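Local coordinates for protein pyruvate kinase (Pyrobaculum aerophilum, PDB 3QTG) that catalyses the last step of glycolysis, the interconversion of phosphoenolpyruvate and ADP with pyruvate and ATP, with the help of a divalent metal cation, at residues 197-202 / 409-414; 63-68 / 75-80. All coordinates share one frame; numbering follows the deposited sequence.

Contact 1: residues 197-202 / 409-414; sequences IDYVAI and ARSLSI
Tyr199 OH donates a short hydrogen bond to the backbone oxygen of Ser411, OH to O 2.6 Å, in helix 406-412. The carbonyl lies at the edge of the phenol ring, near its plane, whereas the hydroxyl approaches the carbonyl at a C=O...O angle of 133° and tilted out of the carbonyl plane. Ile414 comes in from the opposite direction and lays its end methyl on one ring face, CD1 3.8 Å from the centroid, a CH-pi contact shifted toward the CE2-CZ rim. Its CG1 stands between the backbone N and the carbonyl carbon (chi1 64°), which directs CD1 over the ring. The phenol is thus held at its hydroxyl and along a face.

Asp198 and Arg410 meet less directly. The carboxylate lies against the start of the arginine chain, OD1 3.6 Å from Arg410 CB, and the charged ends are joined through a water that donates to Asp198 OD1 (2.6 Å) and accepts from Arg410 NH1 (3.1 Å). Their strongest polar partners are elsewhere: Asp198 OD2 takes the backbone N-H of Val77 and forms a salt bridge with Arg65 NH2, while Arg410 NE forms one with Glu68 OE2. A second water bridges Asp198 O and Ser411 OG.

Here the alpha/beta domain of pyruvate kinase meets the TIM barrel: helix 406-412 and the residues following it pack against the start of barrel strand 199-202, which runs between strands 76-80 and 226-231, while Tyr249 brings its ring nearly perpendicular to that of Tyr199.

Contact 2: residues 63-68 / 75-80; sequences AVRSYE and LAVIVD
Helix 54-71 turns back into strand 76-80 through a short connection, and the two backbones come nearest at Glu68 and Leu75, 6.6 Å from CA to CA. This is the second half of a beta-alpha-beta unit of the TIM barrel, in which the helix covers the outer side of strands 44-48 and 76-80. Val64 and Val77 form part of the apolar layer between them, Val64 CG1 lying 3.9 Å from Val77 CG2, and Val45 of the adjacent strand touches both. Farther along, Leu75 pushes CD1 against the ring of Tyr67, 3.6 Å from CD2, the two side chains crossing at about a right angle; the phenol hydroxyl goes on to Asp40 and Arg73.

Arg65 leaves the helix pointing away from the strand but bends at chi2 (-52°), bringing its guanidinium back to the start of the strand. Val77 CG2 sits over one face of that group, 3.4 Å from NH2, while Leu75 O lies at its edge, in plane, and Glu68 OE1 is tilted somewhat from that plane. NH2 also reaches Asn196 O. NH1 is shared between the two oxygens: Glu68 OE1, one helical turn on, at 2.7 Å in a salt bridge, and Leu75 O. Glu68 OE1 is met on its syn side and takes a second, weak bond from the N-H of Leu75. The backbone N and O of Leu75 are therefore both engaged by this ion pair, and the firmer bond runs from Arg65 NH1 to Leu75 O, 2.8 Å long with an N-H...O angle of 151°.

The two contacts lie side by side, their centres 9 Å apart, and share the barrel sheet, in which strands 76-80 and 199-202 are neighbours. Contact 2 comes first along the chain and lies within one beta-alpha-beta unit; both segments of contact 1 follow it, 206 residues lying between them, and bring helix 406-412 of the alpha/beta domain onto the barrel. A chain of charged side chains couples the contacts, running from the residue before strand 199-202, through helix 54-71, to helix 406-412 of the second domain. Strand 76-80 ends in Asp80, a potassium ligand by similarity, which places this domain junction at the other end of the strand from that site.

Contact 1: residues 197-202 / 409-414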
ATOM      1  N   ILE A 197      44.435  11.826   3.207  1.00 47.29           N
ATOM      2  CA  ILE A 197      43.397  11.829   4.238  1.00 45.79           C
ATOM      3  C   ILE A 197      41.977  11.971   3.647  1.00 44.95           C
ATOM      4  O   ILE A 197      41.638  12.985   3.018  1.00 45.14           O
ATOM      5  CB  ILE A 197      43.643  12.908   5.300  1.00 46.08           C
ATOM      6  CG1 ILE A 197      45.018  12.710   5.956  1.00 46.74           C
ATOM      7  CG2 ILE A 197      42.565  12.855   6.354  1.00 45.51           C
ATOM      8  CD1 ILE A 197      45.336  13.752   6.954  1.00 47.73           C
ATOM      9  N   ASP A 198      41.159  10.954   3.888  1.00 42.90           N
ATOM     10  CA  ASP A 198      39.886  10.800   3.195  1.00 41.88           C
ATOM     11  C   ASP A 198      38.718  11.382   3.992  1.00 40.47           C
ATOM     12  O   ASP A 198      37.778  11.909   3.415  1.00 41.30           O
ATOM     13  CB  ASP A 198      39.676   9.318   2.857  1.00 41.65           C
ATOM     14  CG  ASP A 198      40.891   8.712   2.103  1.00 42.64           C
ATOM     15  OD1 ASP A 198      41.289   9.282   1.053  1.00 43.43           O
ATOM     16  OD2 ASP A 198      41.448   7.681   2.557  1.00 41.59           O
ATOM     17  N   TYR A 199      38.799  11.309   5.314  1.00 39.02           N
ATOM     18  CA  TYR A 199      37.744  11.822   6.192  1.00 38.09           C
ATOM     19  C   TYR A 199      38.353  12.532   7.375  1.00 37.93           C
ATOM     20  O   TYR A 199      39.361  12.085   7.914  1.00 37.96           O
ATOM     21  CB  TYR A 199      36.890  10.672   6.732  1.00 37.09           C
ATOM     22  CG  TYR A 199      36.010  10.006   5.698  1.00 38.38           C
ATOM     23  CD1 TYR A 199      34.654  10.343   5.588  1.00 36.38           C
ATOM     24  CD2 TYR A 199      36.528   9.033   4.832  1.00 37.13           C
ATOM     25  CE1 TYR A 199      33.844   9.730   4.632  1.00 36.12           C
ATOM     26  CE2 TYR A 199      35.734   8.426   3.884  1.00 35.81           C
ATOM     27  CZ  TYR A 199      34.394   8.781   3.788  1.00 36.40           C
ATOM     28  OH  TYR A 199      33.598   8.160   2.856  1.00 37.60           O
ATOM     29  N   VAL A 200      37.720  13.628   7.774  1.00 37.77           N
ATOM     30  CA  VAL A 200      38.066  14.361   8.987  1.00 38.30           C
ATOM     31  C   VAL A 200      36.843  14.337   9.891  1.00 38.52           C
ATOM     32  O   VAL A 200      35.778  14.830   9.512  1.00 38.36           O
ATOM     33  CB  VAL A 200      38.418  15.851   8.674  1.00 38.94           C
ATOM     34  CG1 VAL A 200      38.398  16.718   9.940  1.00 37.97           C
ATOM     35  CG2 VAL A 200      39.746  15.951   7.966  1.00 38.26           C
ATOM     36  N   ALA A 201      36.993  13.771  11.078  1.00 38.70           N
ATOM     37  CA  ALA A 201      35.870  13.656  11.988  1.00 40.01           C
ATOM     38  C   ALA A 201      35.880  14.787  13.041  1.00 40.76           C
ATOM     39  O   ALA A 201      36.878  14.996  13.723  1.00 40.98           O
ATOM     40  CB  ALA A 201      35.838  12.265  12.621  1.00 39.39           C
ATOM     41  N   ILE A 202      34.777  15.531  13.114  1.00 42.18           N
ATOM     42  CA  ILE A 202      34.626  16.708  13.984  1.00 43.71           C
ATOM     43  C   ILE A 202      34.013  16.285  15.311  1.00 43.89           C
ATOM     44  O   ILE A 202      32.974  15.613  15.328  1.00 42.77           O
ATOM     45  CB  ILE A 202      33.639  17.735  13.393  1.00 43.84           C
ATOM     46  CG1 ILE A 202      34.089  18.219  12.036  1.00 46.18           C
ATOM     47  CG2 ILE A 202      33.481  18.954  14.322  1.00 46.99           C
ATOM     48  CD1 ILE A 202      33.072  19.148  11.418  1.00 46.77           C
ATOM     49  N   ALA A 409      37.969   6.158  -4.940  1.00 42.59           N
ATOM     50  CA  ALA A 409      37.897   4.764  -4.490  1.00 41.95           C
ATOM     51  C   ALA A 409      38.039   4.635  -2.969  1.00 41.25           C
ATOM     52  O   ALA A 409      37.310   3.877  -2.338  1.00 40.38           O
ATOM     53  CB  ALA A 409      38.939   3.895  -5.208  1.00 42.11           C
ATOM     54  N   ARG A 410      38.989   5.377  -2.401  1.00 41.16           N
ATOM     55  CA  ARG A 410      39.232   5.369  -0.966  1.00 40.64           C
ATOM     56  C   ARG A 410      38.051   5.916  -0.165  1.00 39.48           C
ATOM     57  O   ARG A 410      37.743   5.423   0.901  1.00 39.64           O
ATOM     58  CB  ARG A 410      40.482   6.184  -0.663  1.00 40.51           C
ATOM     59  CG  ARG A 410      41.779   5.494  -1.066  1.00 42.13           C
ATOM     60  CD  ARG A 410      42.911   6.511  -1.141  1.00 42.21           C
ATOM     61  NE  ARG A 410      44.154   5.906  -1.589  1.00 45.11           N
ATOM     62  CZ  ARG A 410      45.264   6.587  -1.899  1.00 46.79           C
ATOM     63  NH1 ARG A 410      45.307   7.920  -1.813  1.00 45.26           N
ATOM     64  NH2 ARG A 410      46.338   5.930  -2.310  1.00 46.86           N
ATOM     65  N   SER A 411      37.425   6.970  -0.672  1.00 39.56           N
ATOM     66  CA  SER A 411      36.296   7.589  -0.012  1.00 39.69           C
ATOM     67  C   SER A 411      35.133   6.583   0.108  1.00 39.35           C
ATOM     68  O   SER A 411      34.506   6.466   1.164  1.00 39.04           O
ATOM     69  CB  SER A 411      35.872   8.808  -0.834  1.00 40.44           C
ATOM     70  OG  SER A 411      35.113   9.717  -0.074  1.00 42.10           O
ATOM     71  N   LEU A 412      34.898   5.828  -0.964  1.00 38.77           N
ATOM     72  CA  LEU A 412      33.724   4.948  -1.091  1.00 38.63           C
ATOM     73  C   LEU A 412      33.887   3.629  -0.328  1.00 38.44           C
ATOM     74  O   LEU A 412      32.930   2.892  -0.113  1.00 37.28           O
ATOM     75  CB  LEU A 412      33.443   4.673  -2.575  1.00 38.65           C
ATOM     76  CG  LEU A 412      33.203   5.904  -3.437  1.00 37.64           C
ATOM     77  CD1 LEU A 412      32.957   5.470  -4.874  1.00 39.55           C
ATOM     78  CD2 LEU A 412      32.029   6.747  -2.892  1.00 37.16           C
ATOM     79  N   SER A 413      35.111   3.376   0.109  1.00 38.89           N
ATOM     80  CA  SER A 413      35.455   2.179   0.861  1.00 39.11           C
ATOM     81  C   SER A 413      34.627   1.953   2.138  1.00 37.60           C
ATOM     82  O   SER A 413      34.428   0.812   2.562  1.00 37.15           O
ATOM     83  CB  SER A 413      36.929   2.255   1.220  1.00 40.05           C
ATOM     84  OG  SER A 413      37.382   0.958   1.548  1.00 45.61           O
ATOM     85  N   ILE A 414      34.155   3.045   2.745  1.00 36.18           N
ATOM     86  CA  ILE A 414      33.369   2.968   3.973  1.00 34.74           C
ATOM     87  C   ILE A 414      31.888   3.343   3.776  1.00 34.23           C
ATOM     88  O   ILE A 414      31.169   3.609   4.738  1.00 34.04           O
ATOM     89  CB  ILE A 414      34.054   3.736   5.170  1.00 35.05           C
ATOM     90  CG1 ILE A 414      34.158   5.255   4.920  1.00 33.65           C
ATOM     91  CG2 ILE A 414      35.452   3.144   5.441  1.00 35.27           C
ATOM     92  CD1 ILE A 414      34.255   6.051   6.225  1.00 33.21           C
TER
HETATM   93  O   HOH W   1      43.401   9.885  -0.302  1.00 44.70           O
HETATM   94  O   HOH W   2      37.338  11.669   0.655  1.00 45.22           O

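Contact 2: residues 63-68 / 75-80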
ATOM      1  N   ALA A  63      52.033   2.960   6.262  1.00 54.38           N
ATOM      2  CA  ALA A  63      51.808   1.516   6.348  1.00 53.91           C
ATOM      3  C   ALA A  63      50.464   1.105   5.709  1.00 52.97           C
ATOM      4  O   ALA A  63      50.343   0.036   5.087  1.00 52.68           O
ATOM      5  CB  ALA A  63      51.864   1.065   7.802  1.00 53.96           C
ATOM      6  N   VAL A  64      49.463   1.969   5.866  1.00 51.68           N
ATOM      7  CA  VAL A  64      48.143   1.745   5.268  1.00 50.34           C
ATOM      8  C   VAL A  64      48.233   1.789   3.737  1.00 50.43           C
ATOM      9  O   VAL A  64      47.750   0.880   3.057  1.00 49.23           O
ATOM     10  CB  VAL A  64      47.110   2.774   5.822  1.00 49.77           C
ATOM     11  CG1 VAL A  64      45.855   2.891   4.920  1.00 47.84           C
ATOM     12  CG2 VAL A  64      46.757   2.422   7.270  1.00 49.08           C
ATOM     13  N   ARG A  65      48.881   2.835   3.216  1.00 50.76           N
ATOM     14  CA  ARG A  65      48.989   3.064   1.762  1.00 51.10           C
ATOM     15  C   ARG A  65      49.897   2.043   1.092  1.00 51.88           C
ATOM     16  O   ARG A  65      49.703   1.697  -0.081  1.00 51.86           O
ATOM     17  CB  ARG A  65      49.485   4.481   1.461  1.00 50.85           C
ATOM     18  CG  ARG A  65      48.493   5.576   1.843  1.00 49.86           C
ATOM     19  CD  ARG A  65      47.083   5.321   1.254  1.00 47.67           C
ATOM     20  NE  ARG A  65      46.181   6.394   1.659  1.00 46.97           N
ATOM     21  CZ  ARG A  65      44.859   6.297   1.782  1.00 45.60           C
ATOM     22  NH1 ARG A  65      44.220   5.151   1.542  1.00 43.60           N
ATOM     23  NH2 ARG A  65      44.176   7.365   2.159  1.00 44.29           N
ATOM     24  N   SER A  66      50.865   1.557   1.860  1.00 52.36           N
ATOM     25  CA  SER A  66      51.775   0.511   1.412  1.00 53.52           C
ATOM     26  C   SER A  66      51.003  -0.804   1.230  1.00 52.58           C
ATOM     27  O   SER A  66      51.155  -1.496   0.229  1.00 52.40           O
ATOM     28  CB  SER A  66      52.927   0.366   2.418  1.00 53.94           C
ATOM     29  OG  SER A  66      53.729  -0.757   2.114  1.00 56.14           O
ATOM     30  N   TYR A  67      50.154  -1.118   2.203  1.00 52.24           N
ATOM     31  CA  TYR A  67      49.296  -2.304   2.153  1.00 51.68           C
ATOM     32  C   TYR A  67      48.318  -2.208   0.987  1.00 52.25           C
ATOM     33  O   TYR A  67      48.122  -3.172   0.242  1.00 51.81           O
ATOM     34  CB  TYR A  67      48.525  -2.455   3.470  1.00 50.58           C
ATOM     35  CG  TYR A  67      47.344  -3.395   3.333  1.00 49.54           C
ATOM     36  CD1 TYR A  67      47.501  -4.766   3.536  1.00 49.44           C
ATOM     37  CD2 TYR A  67      46.081  -2.916   2.968  1.00 46.45           C
ATOM     38  CE1 TYR A  67      46.431  -5.627   3.397  1.00 49.14           C
ATOM     39  CE2 TYR A  67      45.006  -3.770   2.815  1.00 45.39           C
ATOM     40  CZ  TYR A  67      45.186  -5.118   3.032  1.00 47.67           C
ATOM     41  OH  TYR A  67      44.147  -5.979   2.868  1.00 45.54           O
ATOM     42  N   GLU A  68      47.700  -1.033   0.859  1.00 52.86           N
ATOM     43  CA  GLU A  68      46.750  -0.740  -0.202  1.00 54.10           C
ATOM     44  C   GLU A  68      47.343  -1.001  -1.589  1.00 55.10           C
ATOM     45  O   GLU A  68      46.676  -1.582  -2.448  1.00 54.42           O
ATOM     46  CB  GLU A  68      46.263   0.705  -0.072  1.00 53.70           C
ATOM     47  CG  GLU A  68      45.828   1.367  -1.381  1.00 54.41           C
ATOM     48  CD  GLU A  68      45.033   2.639  -1.145  1.00 54.65           C
ATOM     49  OE1 GLU A  68      44.709   2.933   0.041  1.00 56.27           O
ATOM     50  OE2 GLU A  68      44.736   3.344  -2.137  1.00 54.11           O
ATOM     51  N   LEU A  75      41.575   1.824   0.827  1.00 47.37           N
ATOM     52  CA  LEU A  75      41.149   1.892   2.215  1.00 45.63           C
ATOM     53  C   LEU A  75      40.937   3.342   2.539  1.00 44.83           C
ATOM     54  O   LEU A  75      41.688   4.193   2.083  1.00 45.90           O
ATOM     55  CB  LEU A  75      42.204   1.286   3.154  1.00 46.08           C
ATOM     56  CG  LEU A  75      42.458  -0.228   3.126  1.00 46.02           C
ATOM     57  CD1 LEU A  75      43.554  -0.595   4.126  1.00 45.52           C
ATOM     58  CD2 LEU A  75      41.199  -1.066   3.393  1.00 43.60           C
ATOM     59  N   ALA A  76      39.898   3.630   3.301  1.00 43.16           N
ATOM     60  CA  ALA A  76      39.660   4.983   3.787  1.00 42.51           C
ATOM     61  C   ALA A  76      40.558   5.265   4.983  1.00 42.36           C
ATOM     62  O   ALA A  76      40.684   4.426   5.888  1.00 42.87           O
ATOM     63  CB  ALA A  76      38.193   5.171   4.180  1.00 41.06           C
ATOM     64  N   VAL A  77      41.157   6.452   4.986  1.00 41.58           N
ATOM     65  CA  VAL A  77      41.834   6.980   6.169  1.00 40.26           C
ATOM     66  C   VAL A  77      41.000   8.092   6.773  1.00 39.63           C
ATOM     67  O   VAL A  77      40.689   9.091   6.111  1.00 39.53           O
ATOM     68  CB  VAL A  77      43.270   7.494   5.840  1.00 40.94           C
ATOM     69  CG1 VAL A  77      43.882   8.233   7.037  1.00 39.88           C
ATOM     70  CG2 VAL A  77      44.143   6.344   5.425  1.00 39.53           C
ATOM     71  N   ILE A  78      40.654   7.903   8.047  1.00 39.26           N
ATOM     72  CA  ILE A  78      39.901   8.849   8.843  1.00 38.39           C
ATOM     73  C   ILE A  78      40.817   9.445   9.941  1.00 39.20           C
ATOM     74  O   ILE A  78      41.496   8.721  10.680  1.00 38.72           O
ATOM     75  CB  ILE A  78      38.697   8.136   9.518  1.00 37.79           C
ATOM     76  CG1 ILE A  78      37.840   7.404   8.474  1.00 36.88           C
ATOM     77  CG2 ILE A  78      37.864   9.121  10.354  1.00 36.77           C
ATOM     78  CD1 ILE A  78      37.122   6.158   8.999  1.00 33.88           C
ATOM     79  N   VAL A  79      40.839  10.763  10.056  1.00 39.56           N
ATOM     80  CA  VAL A  79      41.503  11.362  11.205  1.00 40.51           C
ATOM     81  C   VAL A  79      40.421  11.972  12.081  1.00 40.81           C
ATOM     82  O   VAL A  79      39.534  12.654  11.590  1.00 39.92           O
ATOM     83  CB  VAL A  79      42.637  12.384  10.823  1.00 40.38           C
ATOM     84  CG1 VAL A  79      43.748  11.695   9.987  1.00 40.15           C
ATOM     85  CG2 VAL A  79      42.072  13.609  10.087  1.00 40.35           C
ATOM     86  N   ASP A  80      40.506  11.703  13.376  1.00 42.51           N
ATOM     87  CA  ASP A  80      39.516  12.182  14.326  1.00 44.16           C
ATOM     88  C   ASP A  80      40.077  13.336  15.168  1.00 45.03           C
ATOM     89  O   ASP A  80      41.050  13.174  15.906  1.00 45.74           O
ATOM     90  CB  ASP A  80      39.032  11.019  15.198  1.00 43.86           C
ATOM     91  CG  ASP A  80      37.707  11.307  15.871  1.00 47.34           C
ATOM     92  OD1 ASP A  80      37.398  12.510  16.064  1.00 50.60           O
ATOM     93  OD2 ASP A  80      36.958  10.341  16.200  1.00 49.34           O
TER